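Magnesium and cobalt efflux protein CorC (Pseudomonas aeruginosa, PDB 3LLB) probably takes part in magnesium and cobalt transport, the piece described being its transporter-associated domain. Local coordinates at residues L6-A15 / V73-L81. Numbering follows the deposited sequence.
Sequences LPSGDFIVKA and VHLLRLSPL
Val-73 meets Ala-15 through CG1, 4.1 Å from the alanine CB, just beyond the part where strands 73-80 and 11-14 pair in the antiparallel five-stranded sheet of the transporter-associated domain. A small methyl suits Ala-15, whose CB lies 3.1 Å from Val-73 O. His-74 contributes its backbone O, which accepts from Ala-15 N, while its NE2 bonds to Asp-69; with Leu-75 it forms a classic beta bulge opposite Asn-67. Pairing starts at Leu-75, which places CD2 4.0 Å from both Ile-12 CG2 and Lys-14 CG, so the aliphatic part of the lysine packs while its chain runs on extended. Leu-76 and Val-13 exchange two backbone bonds and are apolar because they face helices 38-46 and 19-26 respectively. Arg-77, its CG anti to the backbone N (chi1 -174°), is long enough to span diagonally to Asp-10 in a salt bridge: NE (3.0 Å) takes the anti lone pair of OD2, NH2 meets OD2 from above the carboxylate plane, and Leu-6 CD1 sits over one guanidinium face. The two planes are nearly perpendicular (83°). Leu-78 exchanges two backbone bonds with Phe-11, and on the helix-covered face its CB lies 4.0 Å from Val-13 CG2. Ser-79, small and polar, brings OG 2.9 Å from Asp-10 OD2, a weak bond whose proton is not settled, and Pro-80 CD approaches Asp-10 OD1 at 3.8 Å.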
loop_
_atom_site.group_PDB
_atom_site.type_symbol
_atom_site.label_atom_id
_atom_site.label_comp_id
_atom_site.label_asym_id
_atom_site.label_seq_id
_atom_site.Cartn_x
_atom_site.Cartn_y
_atom_site.Cartn_z
ATOM N N LEU A 6 -7.748 -6.163 -9.981
ATOM C CA LEU A 6 -7.197 -6.330 -11.295
ATOM C C LEU A 6 -7.275 -7.806 -11.696
ATOM O O LEU A 6 -7.264 -8.724 -10.826
ATOM C CB LEU A 6 -5.757 -5.840 -11.338
ATOM C CG LEU A 6 -5.480 -4.402 -10.904
ATOM C CD1 LEU A 6 -3.970 -4.199 -10.783
ATOM C CD2 LEU A 6 -6.139 -3.484 -11.836
ATOM N N PRO A 7 -7.400 -8.076 -13.023
ATOM C CA PRO A 7 -7.599 -9.445 -13.471
ATOM C C PRO A 7 -6.389 -10.378 -13.332
ATOM O O PRO A 7 -6.557 -11.565 -13.393
ATOM C CB PRO A 7 -8.067 -9.289 -14.938
ATOM C CG PRO A 7 -7.584 -8.007 -15.353
ATOM C CD PRO A 7 -7.522 -7.134 -14.144
ATOM N N SER A 8 -5.201 -9.800 -13.077
ATOM C CA SER A 8 -4.021 -10.529 -12.682
ATOM C C SER A 8 -4.152 -11.130 -11.273
ATOM O O SER A 8 -3.344 -11.980 -10.913
ATOM C CB SER A 8 -2.814 -9.594 -12.688
ATOM O OG SER A 8 -3.117 -8.469 -11.907
ATOM N N GLY A 9 -5.110 -10.657 -10.472
ATOM C CA GLY A 9 -5.215 -11.000 -9.082
ATOM C C GLY A 9 -4.631 -10.001 -8.125
ATOM O O GLY A 9 -4.799 -10.131 -6.934
ATOM N N ASP A 10 -3.950 -9.006 -8.680
ATOM C CA ASP A 10 -3.420 -7.870 -7.930
ATOM C C ASP A 10 -4.523 -6.835 -7.713
ATOM O O ASP A 10 -5.694 -6.992 -8.145
ATOM C CB ASP A 10 -2.289 -7.206 -8.703
ATOM C CG ASP A 10 -1.088 -8.066 -8.877
ATOM O OD1 ASP A 10 -0.998 -9.222 -8.335
ATOM O OD2 ASP A 10 -0.183 -7.523 -9.563
ATOM N N PHE A 11 -4.177 -5.803 -6.959
ATOM C CA PHE A 11 -5.120 -4.771 -6.594
ATOM C C PHE A 11 -4.446 -3.434 -6.766
ATOM O O PHE A 11 -3.219 -3.343 -6.548
ATOM C CB PHE A 11 -5.547 -4.913 -5.146
ATOM C CG PHE A 11 -6.306 -6.174 -4.872
ATOM C CD1 PHE A 11 -7.695 -6.175 -4.941
ATOM C CD2 PHE A 11 -5.640 -7.334 -4.592
ATOM C CE1 PHE A 11 -8.390 -7.349 -4.694
ATOM C CE2 PHE A 11 -6.379 -8.544 -4.354
ATOM C CZ PHE A 11 -7.689 -8.514 -4.414
ATOM N N ILE A 12 -5.216 -2.431 -7.161
ATOM C CA ILE A 12 -4.826 -1.026 -6.969
ATOM C C ILE A 12 -5.390 -0.589 -5.606
ATOM O O ILE A 12 -6.572 -0.709 -5.367
ATOM C CB ILE A 12 -5.289 -0.074 -8.101
ATOM C CG1 ILE A 12 -4.843 -0.582 -9.465
ATOM C CG2 ILE A 12 -4.683 1.300 -7.845
ATOM C CD1 ILE A 12 -5.419 0.206 -10.621
ATOM N N VAL A 13 -4.535 -0.086 -4.714
ATOM C CA VAL A 13 -4.893 0.330 -3.372
ATOM C C VAL A 13 -4.587 1.790 -3.175
ATOM O O VAL A 13 -3.449 2.226 -3.418
ATOM C CB VAL A 13 -4.154 -0.564 -2.362
ATOM C CG1 VAL A 13 -4.479 -0.180 -0.955
ATOM C CG2 VAL A 13 -4.494 -2.061 -2.578
ATOM N N LYS A 14 -5.575 2.587 -2.742
ATOM C CA LYS A 14 -5.316 3.996 -2.420
ATOM C C LYS A 14 -4.426 4.123 -1.171
ATOM O O LYS A 14 -4.588 3.352 -0.192
ATOM C CB LYS A 14 -6.630 4.715 -2.201
ATOM C CG LYS A 14 -7.439 4.983 -3.490
ATOM C CD LYS A 14 -8.708 5.655 -3.117
ATOM C CE LYS A 14 -9.501 5.996 -4.341
ATOM N NZ LYS A 14 -10.871 6.500 -3.992
ATOM N N ALA A 15 -3.452 5.051 -1.216
ATOM C CA ALA A 15 -2.587 5.289 -0.069
ATOM C C ALA A 15 -3.336 5.736 1.220
ATOM O O ALA A 15 -2.942 5.449 2.329
ATOM C CB ALA A 15 -1.463 6.286 -0.509
ATOM N N VAL A 73 2.376 9.496 -1.487
ATOM C CA VAL A 73 2.010 8.360 -2.331
ATOM C C VAL A 73 0.520 8.464 -2.542
ATOM O O VAL A 73 -0.225 8.844 -1.628
ATOM C CB VAL A 73 2.382 7.031 -1.760
ATOM C CG1 VAL A 73 1.982 5.840 -2.643
ATOM C CG2 VAL A 73 3.869 6.984 -1.472
ATOM N N HIS A 74 0.082 8.110 -3.719
ATOM C CA HIS A 74 -1.349 8.077 -3.991
ATOM C C HIS A 74 -1.920 6.675 -4.261
ATOM O O HIS A 74 -2.982 6.346 -3.737
ATOM C CB HIS A 74 -1.700 9.001 -5.151
ATOM C CG HIS A 74 -1.632 10.456 -4.829
ATOM N ND1 HIS A 74 -2.522 11.071 -3.970
ATOM C CD2 HIS A 74 -0.797 11.424 -5.261
ATOM C CE1 HIS A 74 -2.232 12.357 -3.900
ATOM N NE2 HIS A 74 -1.193 12.592 -4.675
ATOM N N LEU A 75 -1.250 5.880 -5.080
ATOM C CA LEU A 75 -1.754 4.586 -5.499
ATOM C C LEU A 75 -0.615 3.574 -5.474
ATOM O O LEU A 75 0.514 3.869 -5.937
ATOM C CB LEU A 75 -2.295 4.688 -6.930
ATOM C CG LEU A 75 -3.528 5.572 -7.229
ATOM C CD1 LEU A 75 -3.855 5.728 -8.741
ATOM C CD2 LEU A 75 -4.745 5.053 -6.450
ATOM N N LEU A 76 -0.914 2.376 -4.955
ATOM C CA LEU A 76 -0.015 1.254 -4.859
ATOM C C LEU A 76 -0.637 0.134 -5.652
ATOM O O LEU A 76 -1.847 -0.006 -5.648
ATOM C CB LEU A 76 0.138 0.818 -3.392
ATOM C CG LEU A 76 0.767 2.032 -2.726
ATOM C CD1 LEU A 76 0.088 2.393 -1.507
ATOM C CD2 LEU A 76 2.273 1.866 -2.674
ATOM N N ARG A 77 0.164 -0.666 -6.330
ATOM C CA ARG A 77 -0.248 -1.965 -6.799
ATOM C C ARG A 77 0.186 -3.027 -5.798
ATOM O O ARG A 77 1.333 -3.122 -5.470
ATOM C CB ARG A 77 0.373 -2.264 -8.135
ATOM C CG ARG A 77 -0.083 -3.527 -8.784
ATOM C CD ARG A 77 0.128 -3.496 -10.267
ATOM N NE ARG A 77 -0.071 -4.834 -10.835
ATOM C CZ ARG A 77 -0.450 -5.092 -12.065
ATOM N NH1 ARG A 77 -0.702 -4.101 -12.902
ATOM N NH2 ARG A 77 -0.599 -6.354 -12.450
ATOM N N LEU A 78 -0.770 -3.771 -5.313
ATOM C CA LEU A 78 -0.559 -4.832 -4.316
ATOM C C LEU A 78 -0.533 -6.188 -4.986
ATOM O O LEU A 78 -1.455 -6.496 -5.696
ATOM C CB LEU A 78 -1.693 -4.786 -3.317
ATOM C CG LEU A 78 -1.554 -5.668 -2.094
ATOM C CD1 LEU A 78 -0.586 -5.067 -1.041
ATOM C CD2 LEU A 78 -2.917 -5.951 -1.470
ATOM N N SER A 79 0.529 -6.959 -4.828
ATOM C CA SER A 79 0.663 -8.318 -5.382
ATOM C C SER A 79 0.889 -9.258 -4.177
ATOM O O SER A 79 1.653 -8.945 -3.283
ATOM C CB SER A 79 1.892 -8.386 -6.329
ATOM O OG SER A 79 1.820 -7.522 -7.441
ATOM N N PRO A 80 0.252 -10.453 -4.142
ATOM C CA PRO A 80 0.648 -11.414 -3.087
ATOM C C PRO A 80 2.050 -11.980 -3.267
ATOM O O PRO A 80 2.449 -12.197 -4.401
ATOM C CB PRO A 80 -0.338 -12.575 -3.270
ATOM C CG PRO A 80 -0.870 -12.456 -4.656
ATOM C CD PRO A 80 -0.826 -10.976 -5.005
ATOM N N LEU A 81 2.793 -12.278 -2.201
ATOM C CA LEU A 81 4.127 -12.886 -2.404
ATOM C C LEU A 81 4.149 -14.370 -2.886
ATOM O O LEU A 81 4.943 -14.726 -3.757
ATOM C CB LEU A 81 5.019 -12.732 -1.162
ATOM C CG LEU A 81 5.575 -11.362 -0.786
ATOM C CD1 LEU A 81 6.426 -11.465 0.505
ATOM C CD2 LEU A 81 6.369 -10.758 -1.928
#